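Local coordinates for protein sulfoquinovosidase (Escherichia coli, PDB 5AEG) that hydrolyses sulfoquinovosyl diacylglycerides, the sulfolipids of plants, and simple sulfoquinovosides such as sulfoquinovosyl glycerol, to release sulfoquinovose for sulfoglycolysis, at residues D481-V486 / C525-F530; P488-L493 / G499-D504; S517-L522 / H619-S624; P617-E620 / D625-L628; P532-H537 / T563-L568. One frame throughout, in Å; residues are numbered along the deposited sequence.

Contact 1 (D481-V486 / C525-F530); sequences DGLASV and CDFSAF. With CA (calcium ion), chain D.
Apolar packing joins the two segments, with the ring of F527 set against L483 and V486. V486 comes in at the ring's edge, near its plane: CG1 lies 3.6 Å from F527 CZ, and CB stands beside CE2. L483 approaches obliquely and runs past the phenylalanine in the opposite direction, its CD2 3.8 Å from F527 CD2. The F527 side chain leaves its helix with CG anti to the backbone N (chi1 169°), which carries the ring across to the turn that leads into helix 486-495. All three residues are buried. This is packing inside the TIM barrel of the family 31 hydrolase: helix 518-528 meets the start of helix 486-495, while S503 of strand 501-505 touches V486. From outside the barrel, Y607 of the C-terminal domain touches F527. Hydrogen bonds shape the turn itself. S485 OG donates to G482 O at 2.8 Å, in the carbonyl plane and on a lone pair, and S485 N also donates to G482 O, so one carbonyl is gripped twice by the same residue. Metal coordination belongs to D481, whose carboxylate binds the calcium ion through both oxygens, OD1 at 2.4 Å from the calcium and OD2 at 2.6 Å. Water 1 is a further ligand, and Q153 OE1, G154 O and D472 O are among the others; D481 OD2 also accepts from G156 N.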
# COMPACT_ATOMS: atom_id res chain seq x y z
N ASP A 481 7.46 -0.18 12.93
CA ASP A 481 8.20 -0.44 11.74
C ASP A 481 8.78 -1.81 11.61
O ASP A 481 9.61 -2.09 10.74
CB ASP A 481 9.27 0.67 11.57
CG ASP A 481 9.59 1.01 10.11
OD1 ASP A 481 9.02 0.51 9.09
OD2 ASP A 481 10.51 1.84 9.88
N GLY A 482 8.26 -2.75 12.39
CA GLY A 482 8.79 -4.12 12.33
C GLY A 482 7.77 -5.05 11.74
O GLY A 482 6.82 -4.64 11.03
N LEU A 483 7.95 -6.33 11.97
CA LEU A 483 7.01 -7.34 11.49
C LEU A 483 5.51 -6.98 11.71
O LEU A 483 4.71 -7.12 10.80
CB LEU A 483 7.36 -8.74 12.06
CG LEU A 483 6.66 -9.99 11.53
CD1 LEU A 483 7.53 -11.19 11.98
CD2 LEU A 483 5.27 -10.19 12.13
N ALA A 484 5.21 -6.54 12.93
CA ALA A 484 3.83 -6.23 13.35
C ALA A 484 3.13 -5.24 12.42
O ALA A 484 1.93 -5.35 12.17
CB ALA A 484 3.82 -5.71 14.68
N SER A 485 3.87 -4.23 11.97
CA SER A 485 3.34 -3.10 11.24
C SER A 485 2.75 -3.54 9.87
O SER A 485 1.95 -2.80 9.23
CB SER A 485 4.45 -2.00 11.13
OG SER A 485 5.43 -2.40 10.17
N VAL A 486 3.17 -4.72 9.38
CA VAL A 486 2.65 -5.23 8.13
C VAL A 486 1.12 -5.54 8.20
O VAL A 486 0.40 -5.44 7.19
CB VAL A 486 3.45 -6.48 7.65
CG1 VAL A 486 2.88 -7.02 6.37
CG2 VAL A 486 4.98 -6.16 7.52
N CYS A 525 8.96 -15.78 8.14
CA CYS A 525 8.60 -16.83 7.22
C CYS A 525 7.27 -17.45 7.66
O CYS A 525 6.44 -17.78 6.83
CB CYS A 525 9.72 -17.91 7.17
SG CYS A 525 9.42 -19.12 5.86
N ASP A 526 7.09 -17.67 8.96
CA ASP A 526 5.81 -18.24 9.47
C ASP A 526 4.58 -17.36 9.09
O ASP A 526 3.47 -17.85 8.86
CB ASP A 526 5.85 -18.39 10.96
CG ASP A 526 6.70 -19.57 11.46
OD1 ASP A 526 7.26 -20.32 10.61
OD2 ASP A 526 6.80 -19.64 12.75
N PHE A 527 4.79 -16.04 9.15
CA PHE A 527 3.74 -15.08 8.82
C PHE A 527 3.43 -15.14 7.33
O PHE A 527 2.27 -15.35 6.91
CB PHE A 527 4.25 -13.69 9.29
CG PHE A 527 3.43 -12.49 8.81
CD1 PHE A 527 2.09 -12.52 8.55
CD2 PHE A 527 4.11 -11.27 8.65
CE1 PHE A 527 1.43 -11.36 8.16
CE2 PHE A 527 3.42 -10.10 8.38
CZ PHE A 527 2.09 -10.13 8.10
N SER A 528 4.47 -14.99 6.49
CA SER A 528 4.30 -14.93 5.08
C SER A 528 3.69 -16.18 4.41
O SER A 528 3.00 -16.07 3.38
CB SER A 528 5.61 -14.49 4.35
OG SER A 528 5.96 -13.16 4.73
N ALA A 529 3.87 -17.34 5.00
CA ALA A 529 3.24 -18.56 4.52
C ALA A 529 1.71 -18.52 4.65
O ALA A 529 1.04 -19.33 4.01
CB ALA A 529 3.76 -19.75 5.34
N PHE A 530 1.18 -17.58 5.45
CA PHE A 530 -0.26 -17.27 5.55
C PHE A 530 -0.70 -15.97 4.91
O PHE A 530 -1.49 -15.21 5.49
CB PHE A 530 -0.68 -17.44 7.02
CG PHE A 530 -0.58 -18.89 7.45
CD1 PHE A 530 -1.66 -19.75 7.24
CD2 PHE A 530 0.57 -19.39 7.98
CE1 PHE A 530 -1.63 -21.08 7.63
CE2 PHE A 530 0.64 -20.74 8.33
CZ PHE A 530 -0.48 -21.58 8.20
CA CA D . 10.18 1.74 7.34
O HOH W 1 12.38 0.91 7.73

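Contact 2 (P488-L493 / G499-D504); sequences PAALSL and GLHHSD
H501 lies against helix 486-495 at A489, A490 and L493. From CB, a near-trans chi1 (-166°) swings the imidazole out to rest flat against A490. CG is 3.9 Å from A490 CA, which stands over the centre of the ring as a CH-pi contact, 3.7 Å from the centroid and 14° off the normal. ND1 meets the methyl of A490, at 3.5 Å from its CB. On the other branch, CD2 packs against L493 CD1 at 3.8 Å, the leucine side chain crossing the histidine at about a right angle. CE1 lies 3.5 Å from A490 N, which is over the same face as A490 CA. NE2, at the tip, is near A489 C and the methyl of A489, but its hydrogen bond is with E134 OE2. The contact closes a beta-alpha-beta unit of the TIM barrel, in which helix 486-495 returns the chain from strand 468-469 to the neighbouring strand 501-505. Small alanines let the ring lie close to the helix backbone. The bond to E134 OE2 helps hold the ring's rotation, and the glutamate's charge would probably favour a proton on NE2 and could raise the basicity of this buried imidazole.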
# COMPACT_ATOMS: atom_id res chain seq x y z
N PRO A 488 -1.58 -4.02 10.10
CA PRO A 488 -2.40 -2.85 9.77
C PRO A 488 -2.21 -2.37 8.36
O PRO A 488 -3.18 -1.93 7.75
CB PRO A 488 -2.03 -1.79 10.81
CG PRO A 488 -0.82 -2.30 11.50
CD PRO A 488 -0.77 -3.82 11.29
N ALA A 489 -1.01 -2.54 7.77
CA ALA A 489 -0.80 -2.19 6.37
C ALA A 489 -1.69 -3.01 5.44
O ALA A 489 -2.33 -2.48 4.50
CB ALA A 489 0.69 -2.31 6.07
N ALA A 490 -1.75 -4.32 5.65
CA ALA A 490 -2.64 -5.16 4.86
C ALA A 490 -4.14 -4.80 5.03
O ALA A 490 -4.88 -4.76 4.06
CB ALA A 490 -2.49 -6.61 5.25
N LEU A 491 -4.53 -4.57 6.26
CA LEU A 491 -5.93 -4.42 6.62
C LEU A 491 -6.45 -3.05 6.17
O LEU A 491 -7.57 -2.96 5.66
CB LEU A 491 -6.18 -4.55 8.08
CG LEU A 491 -5.88 -5.97 8.64
CD1 LEU A 491 -6.10 -5.99 10.13
CD2 LEU A 491 -6.69 -7.06 7.95
N SER A 492 -5.65 -2.01 6.39
CA SER A 492 -5.99 -0.68 5.87
C SER A 492 -6.16 -0.71 4.36
O SER A 492 -7.16 -0.19 3.80
CB SER A 492 -4.91 0.31 6.32
OG SER A 492 -3.63 -0.07 5.87
N LEU A 493 -5.23 -1.34 3.66
CA LEU A 493 -5.38 -1.48 2.20
C LEU A 493 -6.59 -2.28 1.77
O LEU A 493 -7.31 -1.89 0.82
CB LEU A 493 -4.12 -2.06 1.54
CG LEU A 493 -3.06 -0.99 1.30
CD1 LEU A 493 -1.77 -1.57 0.79
CD2 LEU A 493 -3.56 0.08 0.29
N GLY A 499 -6.68 -5.88 -2.21
CA GLY A 499 -6.78 -7.13 -1.48
C GLY A 499 -5.63 -8.14 -1.73
O GLY A 499 -5.74 -9.26 -1.33
N LEU A 500 -4.52 -7.73 -2.36
CA LEU A 500 -3.35 -8.56 -2.58
C LEU A 500 -2.11 -7.93 -1.99
O LEU A 500 -1.64 -6.91 -2.51
CB LEU A 500 -3.17 -8.85 -4.10
CG LEU A 500 -4.39 -9.44 -4.83
CD1 LEU A 500 -4.14 -9.51 -6.32
CD2 LEU A 500 -4.68 -10.78 -4.28
N HIS A 501 -1.51 -8.52 -0.94
CA HIS A 501 -0.51 -7.86 -0.14
C HIS A 501 0.49 -8.86 0.38
O HIS A 501 0.09 -9.86 0.93
CB HIS A 501 -1.19 -7.18 1.08
CG HIS A 501 -0.36 -6.20 1.82
ND1 HIS A 501 0.22 -6.47 3.04
CD2 HIS A 501 -0.12 -4.89 1.58
CE1 HIS A 501 0.79 -5.38 3.52
NE2 HIS A 501 0.55 -4.39 2.67
N HIS A 502 1.78 -8.51 0.31
CA HIS A 502 2.85 -9.29 0.99
C HIS A 502 3.92 -8.37 1.47
O HIS A 502 3.84 -7.10 1.31
CB HIS A 502 3.42 -10.40 0.05
CG HIS A 502 4.33 -9.91 -1.04
ND1 HIS A 502 3.89 -9.19 -2.13
CD2 HIS A 502 5.67 -10.00 -1.19
CE1 HIS A 502 4.90 -8.95 -2.95
NE2 HIS A 502 6.01 -9.34 -2.36
N SER A 503 4.85 -8.98 2.19
CA SER A 503 5.97 -8.26 2.75
C SER A 503 7.29 -9.03 2.47
O SER A 503 7.29 -10.25 2.16
CB SER A 503 5.78 -7.97 4.24
OG SER A 503 5.67 -9.22 5.01
N ASP A 504 8.39 -8.28 2.56
CA ASP A 504 9.74 -8.90 2.53
C ASP A 504 9.91 -9.90 3.72
O ASP A 504 9.78 -9.50 4.89
CB ASP A 504 10.84 -7.83 2.66
CG ASP A 504 10.84 -6.82 1.50
OD1 ASP A 504 10.81 -7.18 0.30
OD2 ASP A 504 10.80 -5.62 1.85

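Contact 3 (S517-L522 / H619-S624); sequences SKELLL and HEEGRS
E519 reaches G622 with an extended side chain, trans about its first torsion (chi1 -176°) and straight beyond CG, which carries the carboxylate off helix 518-528 to the loop 619-624. A helix of the TIM barrel is thereby tied to the C-terminal domain of the enzyme, at the surface and away from the annotated sites. The central bond is G622 N to E519 OE2, 2.7 Å long and nearly straight at 167°, and it uses the syn lone pair of OE2. The same oxygen also accepts from two waters. Water 2 donates to E519 OE2 and to E620 O and accepts a long bond from R623 N, while water 3 donates to E519 OE2 and, over a longer distance, to R623 O. Three donors thus converge on one carboxylate oxygen, and two of them carry the link onward to the loop backbone. E621 was modelled in two conformers; in one of them its side chain crosses E519 at about a right angle with CG 3.8 Å from E519 OE1, an approach that remains doubtful. At the start of the helix S517 is the N-cap, its OG accepting from L520 N. In the loop, R623 NH1 makes a 2.8 Å salt bridge to E620 OE1, which it meets from above the carboxylate plane.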
# COMPACT_ATOMS: atom_id res chain seq x y z
N SER A 517 18.08 -11.08 12.76
CA SER A 517 18.39 -12.39 13.40
C SER A 517 17.75 -13.56 12.62
O SER A 517 16.77 -13.42 11.80
CB SER A 517 17.91 -12.36 14.85
OG SER A 517 16.50 -12.32 14.90
N LYS A 518 18.31 -14.73 12.87
CA LYS A 518 17.65 -15.95 12.45
C LYS A 518 16.23 -16.03 12.99
O LYS A 518 15.33 -16.40 12.23
CB LYS A 518 18.43 -17.15 12.97
CG LYS A 518 17.86 -18.51 12.60
CD LYS A 518 18.95 -19.55 12.96
CE LYS A 518 18.35 -20.95 13.11
NZ LYS A 518 19.48 -21.92 13.51
N GLU A 519 16.03 -15.74 14.25
CA GLU A 519 14.73 -15.81 14.85
C GLU A 519 13.73 -14.90 14.10
O GLU A 519 12.61 -15.34 13.82
CB GLU A 519 14.76 -15.44 16.32
CG GLU A 519 13.44 -15.59 17.04
CD GLU A 519 13.41 -14.96 18.39
OE1 GLU A 519 14.45 -14.55 18.85
OE2 GLU A 519 12.34 -14.94 19.05
N LEU A 520 14.12 -13.67 13.78
CA LEU A 520 13.22 -12.74 12.99
C LEU A 520 12.90 -13.31 11.62
O LEU A 520 11.74 -13.32 11.20
CB LEU A 520 13.81 -11.33 12.95
CG LEU A 520 12.90 -10.31 12.25
CD1 LEU A 520 11.59 -10.19 13.04
CD2 LEU A 520 13.64 -8.94 12.22
N LEU A 521 13.91 -13.83 10.89
CA LEU A 521 13.67 -14.40 9.62
C LEU A 521 12.64 -15.54 9.70
O LEU A 521 11.76 -15.62 8.88
CB LEU A 521 14.97 -14.96 8.99
CG LEU A 521 14.87 -15.44 7.57
CD1 LEU A 521 14.53 -14.28 6.60
CD2 LEU A 521 16.19 -16.06 7.11
N LEU A 522 12.81 -16.44 10.65
CA LEU A 522 11.94 -17.62 10.77
C LEU A 522 10.54 -17.26 11.21
O LEU A 522 9.58 -17.80 10.64
CB LEU A 522 12.57 -18.67 11.72
CG LEU A 522 13.97 -19.16 11.30
CD1 LEU A 522 14.32 -20.43 12.05
CD2 LEU A 522 14.19 -19.39 9.85
N HIS A 619 4.80 -11.31 16.75
CA HIS A 619 5.55 -10.09 16.32
C HIS A 619 6.51 -9.57 17.39
O HIS A 619 7.08 -8.49 17.27
CB HIS A 619 4.62 -9.02 15.78
CG HIS A 619 3.63 -8.50 16.77
ND1 HIS A 619 3.97 -7.74 17.89
CD2 HIS A 619 2.30 -8.63 16.80
CE1 HIS A 619 2.87 -7.43 18.54
NE2 HIS A 619 1.85 -7.96 17.90
N GLU A 620 6.77 -10.39 18.41
CA GLU A 620 7.74 -10.07 19.49
C GLU A 620 8.85 -11.12 19.55
O GLU A 620 8.58 -12.29 19.32
CB GLU A 620 7.03 -10.01 20.86
CG GLU A 620 6.06 -8.87 21.05
CD GLU A 620 5.19 -9.01 22.26
OE1 GLU A 620 5.39 -9.90 23.12
OE2 GLU A 620 4.27 -8.22 22.37
N GLU A 621 10.04 -10.67 19.96
CA GLU A 621 11.24 -11.46 20.15
C GLU A 621 11.08 -12.38 21.38
O GLU A 621 10.49 -11.95 22.36
CB GLU A 621 12.42 -10.48 20.40
CG GLU A 621 13.79 -11.07 20.09
CD GLU A 621 14.97 -10.14 20.35
OE1 GLU A 621 14.82 -8.93 20.51
OE2 GLU A 621 16.09 -10.67 20.42
N GLY A 622 11.60 -13.60 21.33
CA GLY A 622 11.76 -14.44 22.52
C GLY A 622 10.47 -15.01 23.03
O GLY A 622 10.38 -15.44 24.14
N ARG A 623 9.45 -15.14 22.22
CA ARG A 623 8.19 -15.71 22.71
C ARG A 623 8.15 -17.21 22.57
O ARG A 623 8.65 -17.73 21.59
CB ARG A 623 6.99 -15.14 21.93
CG ARG A 623 6.80 -13.65 22.12
CD ARG A 623 6.53 -13.19 23.57
NE ARG A 623 5.32 -13.83 24.06
CZ ARG A 623 4.14 -13.28 24.30
NH1 ARG A 623 3.89 -11.99 24.14
NH2 ARG A 623 3.15 -14.09 24.74
N SER A 624 7.55 -17.89 23.55
CA SER A 624 7.25 -19.31 23.44
C SER A 624 5.73 -19.55 23.34
O SER A 624 5.24 -20.67 22.97
CB SER A 624 7.92 -20.02 24.65
OG SER A 624 7.19 -19.71 25.79
O HOH W 2 9.54 -14.82 18.95
O HOH W 3 11.54 -17.56 20.03

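Contact 4 (P617-E620 / D625-L628)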
# COMPACT_ATOMS: atom_id res chain seq x y z
N PRO A 617 0.00 -13.42 13.85
CA PRO A 617 1.45 -13.62 13.80
C PRO A 617 2.21 -13.19 15.05
O PRO A 617 1.96 -12.13 15.62
CB PRO A 617 1.91 -12.80 12.56
CG PRO A 617 0.70 -12.38 11.88
CD PRO A 617 -0.48 -12.48 12.84
N VAL A 618 3.17 -14.00 15.48
CA VAL A 618 4.00 -13.63 16.56
C VAL A 618 4.87 -12.45 16.09
O VAL A 618 5.62 -12.60 15.16
CB VAL A 618 4.87 -14.85 17.06
CG1 VAL A 618 5.89 -14.46 18.11
CG2 VAL A 618 3.92 -15.92 17.60
N HIS A 619 4.80 -11.31 16.75
CA HIS A 619 5.55 -10.09 16.32
C HIS A 619 6.51 -9.57 17.39
O HIS A 619 7.08 -8.49 17.27
CB HIS A 619 4.62 -9.02 15.78
CG HIS A 619 3.63 -8.50 16.77
ND1 HIS A 619 3.97 -7.74 17.89
CD2 HIS A 619 2.30 -8.63 16.80
CE1 HIS A 619 2.87 -7.43 18.54
NE2 HIS A 619 1.85 -7.96 17.90
N GLU A 620 6.77 -10.39 18.41
CA GLU A 620 7.74 -10.07 19.49
C GLU A 620 8.85 -11.12 19.55
O GLU A 620 8.58 -12.29 19.32
CB GLU A 620 7.03 -10.01 20.86
CG GLU A 620 6.06 -8.87 21.05
CD GLU A 620 5.19 -9.01 22.26
OE1 GLU A 620 5.39 -9.90 23.12
OE2 GLU A 620 4.27 -8.22 22.37
N ASP A 625 4.95 -18.50 23.58
CA ASP A 625 3.49 -18.58 23.42
C ASP A 625 2.97 -17.20 22.85
O ASP A 625 3.75 -16.29 22.65
CB ASP A 625 2.84 -18.93 24.78
CG ASP A 625 3.10 -17.90 25.87
OD1 ASP A 625 3.68 -16.83 25.69
OD2 ASP A 625 2.68 -18.16 26.99
N TRP A 626 1.67 -17.07 22.70
CA TRP A 626 1.06 -15.93 22.07
C TRP A 626 -0.44 -15.87 22.44
O TRP A 626 -1.10 -16.92 22.56
CB TRP A 626 1.21 -16.02 20.54
CG TRP A 626 0.91 -14.73 19.84
CD1 TRP A 626 -0.12 -14.43 19.03
CD2 TRP A 626 1.74 -13.59 19.87
NE1 TRP A 626 0.01 -13.13 18.55
CE2 TRP A 626 1.13 -12.58 19.09
CE3 TRP A 626 2.96 -13.30 20.56
CZ2 TRP A 626 1.70 -11.33 18.93
CZ3 TRP A 626 3.54 -12.00 20.41
CH2 TRP A 626 2.85 -11.05 19.65
N THR A 627 -0.91 -14.65 22.62
CA THR A 627 -2.31 -14.33 23.09
C THR A 627 -2.96 -13.55 21.98
O THR A 627 -2.34 -12.65 21.38
CB THR A 627 -2.21 -13.56 24.42
OG1 THR A 627 -1.60 -14.39 25.41
CG2 THR A 627 -3.58 -13.11 24.93
N LEU A 628 -4.18 -13.93 21.63
CA LEU A 628 -4.92 -13.38 20.53
C LEU A 628 -6.38 -13.54 20.89
O LEU A 628 -6.72 -14.12 21.95
CB LEU A 628 -4.63 -14.14 19.25
CG LEU A 628 -4.95 -15.62 19.34
CD1 LEU A 628 -5.78 -16.00 18.13
CD2 LEU A 628 -3.68 -16.46 19.45
O HOH W 4 -0.74 -11.05 16.57
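W626 packs its indole against V618 and H619 and supplies nearly all the touching surface of its segment. It is the second residue of strand 625-630, and the trans setting of chi1 (-166°) turns the indole to the loop 617-620. V618 lies over one face: its CA is a CH-pi partner 3.8 Å above the six-membered ring, 6° off the normal, and its CG2 touches W626 CD2 at 3.9 Å. P617 C sits over the same face, nearer the rim. At the far edge, W626 points CZ2 and CH2 at the face of H619 in a T-shaped pair, with centroids 4.8 Å apart and planes at 83°; H619 CD2 approaches W626 CZ2 to 3.5 Å. E620 brings its side chain past CZ3, CD lying 3.9 Å from that atom, its carboxylate plane steeply inclined to the indole. The polar edge is bridged by water 4, which lies in the indole plane, accepts from W626 NE1 at 3.0 Å and donates to P617 O at 3.1 Å. Through backbone bonds of W626 with V651, among others, strand 625-630 pairs antiparallel with strand 647-652 in the C-terminal domain, while helix 518-528 of the barrel touches the other segment, F527 at P617 and R523 at V618.

Contact 5 (P532-H537 / T563-L568)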
# COMPACT_ATOMS: atom_id res chain seq x y z
N PRO A 532 -0.82 -14.16 0.52
CA PRO A 532 -0.84 -14.71 -0.80
C PRO A 532 0.49 -14.81 -1.59
O PRO A 532 0.49 -15.28 -2.78
CB PRO A 532 -1.85 -13.82 -1.57
CG PRO A 532 -1.88 -12.57 -0.85
CD PRO A 532 -1.64 -12.93 0.64
N MET A 533 1.61 -14.40 -1.02
CA MET A 533 2.87 -14.46 -1.78
C MET A 533 4.02 -14.54 -0.78
O MET A 533 4.02 -13.79 0.18
CB MET A 533 2.99 -13.24 -2.71
CG MET A 533 4.28 -13.22 -3.51
SD MET A 533 4.18 -11.94 -4.73
CE MET A 533 5.90 -11.91 -5.26
N MET A 534 4.95 -15.43 -1.05
CA MET A 534 6.15 -15.61 -0.28
C MET A 534 7.37 -15.16 -1.10
O MET A 534 7.63 -15.71 -2.18
CB MET A 534 6.37 -17.08 0.07
CG MET A 534 5.30 -17.62 1.03
SD MET A 534 5.73 -19.22 1.71
CE MET A 534 7.05 -18.92 2.93
N ARG A 535 8.11 -14.16 -0.58
CA ARG A 535 9.26 -13.59 -1.32
C ARG A 535 10.21 -13.03 -0.30
O ARG A 535 9.76 -12.31 0.61
CB ARG A 535 8.82 -12.50 -2.31
CG ARG A 535 10.04 -11.87 -3.03
CD ARG A 535 9.70 -10.68 -3.85
NE ARG A 535 8.98 -9.63 -3.06
CZ ARG A 535 9.57 -8.82 -2.19
NH1 ARG A 535 10.90 -8.89 -1.92
NH2 ARG A 535 8.86 -7.91 -1.50
N THR A 536 11.50 -13.42 -0.39
CA THR A 536 12.51 -12.93 0.48
C THR A 536 13.25 -11.70 -0.06
O THR A 536 13.04 -11.26 -1.23
CB THR A 536 13.52 -14.05 0.82
OG1 THR A 536 14.42 -14.23 -0.24
CG2 THR A 536 12.83 -15.38 1.14
N HIS A 537 14.00 -11.09 0.83
CA HIS A 537 14.83 -9.92 0.49
C HIS A 537 16.13 -10.03 1.25
O HIS A 537 16.13 -10.35 2.44
CB HIS A 537 14.15 -8.59 0.91
CG HIS A 537 14.59 -7.40 0.10
ND1 HIS A 537 15.91 -7.05 -0.12
CD2 HIS A 537 13.86 -6.43 -0.55
CE1 HIS A 537 15.99 -5.96 -0.84
NE2 HIS A 537 14.76 -5.57 -1.14
N THR A 563 6.09 -25.68 2.22
CA THR A 563 5.15 -26.80 2.01
C THR A 563 3.78 -26.46 2.59
O THR A 563 2.80 -26.80 2.01
CB THR A 563 5.71 -28.08 2.62
OG1 THR A 563 6.94 -28.33 1.99
CG2 THR A 563 4.84 -29.22 2.33
N VAL A 564 3.76 -25.80 3.73
CA VAL A 564 2.48 -25.26 4.30
C VAL A 564 1.84 -24.41 3.21
O VAL A 564 0.68 -24.62 2.84
CB VAL A 564 2.70 -24.55 5.62
CG1 VAL A 564 1.47 -23.79 6.08
CG2 VAL A 564 3.17 -25.58 6.70
N PHE A 565 2.59 -23.43 2.69
CA PHE A 565 2.02 -22.43 1.82
C PHE A 565 1.46 -23.12 0.56
O PHE A 565 0.33 -22.81 0.07
CB PHE A 565 3.13 -21.38 1.44
CG PHE A 565 2.74 -20.44 0.35
CD1 PHE A 565 1.89 -19.40 0.63
CD2 PHE A 565 3.32 -20.53 -0.89
CE1 PHE A 565 1.58 -18.47 -0.37
CE2 PHE A 565 3.06 -19.62 -1.89
CZ PHE A 565 2.13 -18.58 -1.63
N THR A 566 2.23 -24.00 -0.03
CA THR A 566 1.83 -24.66 -1.29
C THR A 566 0.61 -25.60 -1.06
O THR A 566 -0.24 -25.70 -1.92
CB THR A 566 2.95 -25.42 -2.02
OG1 THR A 566 3.54 -26.39 -1.15
CG2 THR A 566 4.00 -24.43 -2.50
N THR A 567 0.50 -26.17 0.13
CA THR A 567 -0.65 -26.99 0.47
C THR A 567 -1.97 -26.17 0.43
O THR A 567 -3.04 -26.66 -0.02
CB THR A 567 -0.50 -27.63 1.80
OG1 THR A 567 0.68 -28.45 1.82
CG2 THR A 567 -1.76 -28.52 2.16
N LEU A 568 -1.89 -24.89 0.83
CA LEU A 568 -3.02 -24.00 0.75
C LEU A 568 -3.40 -23.51 -0.61
O LEU A 568 -4.45 -22.84 -0.72
CB LEU A 568 -2.80 -22.80 1.67
CG LEU A 568 -2.61 -23.07 3.15
CD1 LEU A 568 -2.26 -21.76 3.80
CD2 LEU A 568 -3.91 -23.55 3.74
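M534 and F565 run past each other in opposite directions, the thioether chain laid over one face of the phenyl ring. CG of M534 stands above the ring centre, 3.8 Å from the centroid and 9° off the normal, a CH-pi contact. The sulfur lies further toward the root of the phenylalanine: M534 SD is 3.4 Å from F565 CB, and it reaches the ring centroid obliquely at 4.0 Å and 33° off the normal, as a Met-aromatic contact. The bend at chi3 (73°) turns the terminal methyl of M534 aside after the sulfur has passed. F565 projects its ring from the helix toward the strand. The ring's edge meets P532, whose carbonyl O lies in the ring plane 3.9 Å from F565 CZ. That buried oxygen has no hydrogen-bonding partner in the model, so the edge hydrogens of the ring offer it weak electrostatic compensation at most. Here the parallel barrel meets its outer helix layer: strand 534-536, flanked by strands 257-260 and 501-505, receives helix 552-567, which F530, after helix 518-528, also touches through V564.

Contacts 1, 2 and 5 lie within the TIM barrel, contact 4 lies in the C-terminal domain, and contact 3 joins the two. Helix 518-528 serves both contacts 1 and 3, and F527 CD1 reaches P617 CG of contact 4 at 3.6 Å. A484 CB likewise packs on H619 CG at 3.5 Å. Contacts 2 and 5 meet through neighbouring strands, where D504 OD1 and R535 NH2 form a 2.7 Å salt bridge. D504 also touches H537, which binds substrate. The side chain of V486 is about 10 Å from that of D472, the inferred proton donor, and A489's side chain is about 10 Å from the calcium.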